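Local coordinates for protein YohF (Salmonella typhimurium, PDB 6WON) that is probably an oxidoreductase of the short-chain dehydrogenase/reductase family, thought to act as an acetoin dehydrogenase, at residues 14-19 and 214-219. Residues are numbered along the deposited sequence; the frame is centred on the assembly and turned at random.
Sequences SGIGKA and GSTHEI
T216, in the first turn of helix 216-226, sets its two branches against different parts of the first turn of helix 15-27. Its methyl CG2 lies over the backbone between G15 and I16, 3.6 Å from both G15 C and I16 N; the positive phi of G15 (60°) suits glycine. The hydroxyl takes the other branch: with chi1 at 58°, OG1 sits between the backbone N and the carbonyl carbon. A19 directs its CB toward this segment, and the small methyl packs beside T216 OG1 and CB, at 3.6 and 3.7 Å. One water, 2.9 Å from T216 OG1, donates to G15 O and so ties the hydroxyl to the backbone across the gap. That same G15 O also accepts the helical bond from A19 N, so two donors share it.

Deeper in, the beta-branched I16 and I219 meet methyl to methyl, CG2 to CG2 at 3.9 Å. In both, the CG2 anti to the backbone N is the branch that makes the contact, and the side chains cross at an angle; I188 touches both side chains as well as T216, and I219 continues onto V183 and P185 of strand 178-185.

Behind T216, S215 and E218 form a capping box that fixes the start of the helix: E218 N donates to S215 OG (3.0 Å), and S215 N returns a nearly straight bond of 172° to E218 OE1. R212 forms a salt bridge with E218 OE2, which also hydrogen-bonds S232 of the second subunit.

The glycine-rich turn at the start of helix 15-27 belongs to the Rossmann dinucleotide-binding fold of this family. Here it meets helix 216-226 through methyl contacts and one water, a junction that relies on close fit rather than direct polar bonds.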
loop_
_atom_site.group_PDB
_atom_site.type_symbol
_atom_site.label_atom_id
_atom_site.label_comp_id
_atom_site.label_asym_id
_atom_site.label_seq_id
_atom_site.Cartn_x
_atom_site.Cartn_y
_atom_site.Cartn_z
ATOM N N SER B 14 -28.602 -13.819 3.825
ATOM C CA SER B 14 -28.671 -13.403 2.425
ATOM C C SER B 14 -27.278 -12.982 1.960
ATOM O O SER B 14 -26.324 -12.935 2.743
ATOM C CB SER B 14 -29.657 -12.254 2.246
ATOM O OG SER B 14 -29.072 -11.066 2.748
ATOM N N GLY B 15 -27.176 -12.666 0.669
ATOM C CA GLY B 15 -25.991 -12.005 0.140
ATOM C C GLY B 15 -24.716 -12.803 0.341
ATOM O O GLY B 15 -24.702 -14.037 0.277
ATOM N N ILE B 16 -23.626 -12.075 0.593
ATOM C CA ILE B 16 -22.306 -12.686 0.722
ATOM C C ILE B 16 -22.279 -13.649 1.897
ATOM O O ILE B 16 -21.725 -14.749 1.803
ATOM C CB ILE B 16 -21.224 -11.596 0.866
ATOM C CG1 ILE B 16 -21.087 -10.791 -0.430
ATOM C CG2 ILE B 16 -19.885 -12.219 1.290
ATOM C CD1 ILE B 16 -20.252 -9.545 -0.279
ATOM N N GLY B 17 -22.867 -13.248 3.025
ATOM C CA GLY B 17 -22.895 -14.136 4.182
ATOM C C GLY B 17 -23.544 -15.475 3.870
ATOM O O GLY B 17 -23.031 -16.536 4.248
ATOM N N LYS B 18 -24.680 -15.443 3.169
ATOM C CA LYS B 18 -25.361 -16.688 2.817
ATOM C C LYS B 18 -24.489 -17.566 1.922
ATOM O O LYS B 18 -24.382 -18.783 2.135
ATOM C CB LYS B 18 -26.686 -16.373 2.127
ATOM C CG LYS B 18 -27.375 -17.584 1.520
ATOM C CD LYS B 18 -28.689 -17.177 0.877
ATOM C CE LYS B 18 -29.393 -18.376 0.260
ATOM N NZ LYS B 18 -30.720 -17.996 -0.298
ATOM N N ALA B 19 -23.868 -16.964 0.902
ATOM C CA ALA B 19 -22.995 -17.731 0.019
ATOM C C ALA B 19 -21.855 -18.389 0.797
ATOM O O ALA B 19 -21.560 -19.572 0.589
ATOM C CB ALA B 19 -22.469 -16.831 -1.107
ATOM N N GLY B 214 -19.498 -8.177 -9.034
ATOM C CA GLY B 214 -19.200 -9.548 -8.691
ATOM C C GLY B 214 -20.427 -10.293 -8.209
ATOM O O GLY B 214 -21.443 -9.701 -7.847
ATOM N N SER B 215 -20.335 -11.619 -8.247
ATOM C CA SER B 215 -21.326 -12.480 -7.616
ATOM C C SER B 215 -20.928 -12.735 -6.168
ATOM O O SER B 215 -19.773 -12.552 -5.780
ATOM C CB SER B 215 -21.445 -13.810 -8.362
ATOM O OG SER B 215 -20.282 -14.598 -8.125
ATOM N N THR B 216 -21.898 -13.172 -5.361
ATOM C CA THR B 216 -21.554 -13.549 -3.989
ATOM C C THR B 216 -20.686 -14.803 -3.957
ATOM O O THR B 216 -19.810 -14.924 -3.095
ATOM C CB THR B 216 -22.818 -13.751 -3.144
ATOM O OG1 THR B 216 -23.637 -14.757 -3.746
ATOM C CG2 THR B 216 -23.613 -12.448 -3.036
ATOM N N HIS B 217 -20.888 -15.730 -4.893
ATOM C CA HIS B 217 -19.999 -16.886 -4.984
ATOM C C HIS B 217 -18.545 -16.459 -5.200
ATOM O O HIS B 217 -17.627 -17.077 -4.653
ATOM C CB HIS B 217 -20.448 -17.827 -6.099
ATOM C CG HIS B 217 -19.509 -18.971 -6.317
ATOM N ND1 HIS B 217 -19.369 -20.000 -5.407
ATOM C CD2 HIS B 217 -18.631 -19.232 -7.318
ATOM C CE1 HIS B 217 -18.463 -20.856 -5.849
ATOM N NE2 HIS B 217 -17.999 -20.412 -7.006
ATOM N N GLU B 218 -18.314 -15.376 -5.949
ATOM C CA GLU B 218 -16.939 -14.945 -6.196
ATOM C C GLU B 218 -16.255 -14.401 -4.941
ATOM O O GLU B 218 -15.018 -14.312 -4.911
ATOM C CB GLU B 218 -16.904 -13.916 -7.349
ATOM C CG GLU B 218 -17.055 -14.589 -8.725
ATOM C CD GLU B 218 -17.418 -13.648 -9.888
ATOM O OE1 GLU B 218 -18.029 -12.574 -9.673
ATOM O OE2 GLU B 218 -17.093 -14.015 -11.039
ATOM N N ILE B 219 -17.010 -14.041 -3.904
ATOM C CA ILE B 219 -16.398 -13.778 -2.597
ATOM C C ILE B 219 -16.322 -15.049 -1.764
ATOM O O ILE B 219 -15.290 -15.355 -1.158
ATOM C CB ILE B 219 -17.174 -12.680 -1.842
ATOM C CG1 ILE B 219 -17.294 -11.416 -2.683
ATOM C CG2 ILE B 219 -16.482 -12.379 -0.519
ATOM C CD1 ILE B 219 -15.938 -10.865 -3.116
HETATM O O HOH W 1 -25.827 -15.414 -2.015
#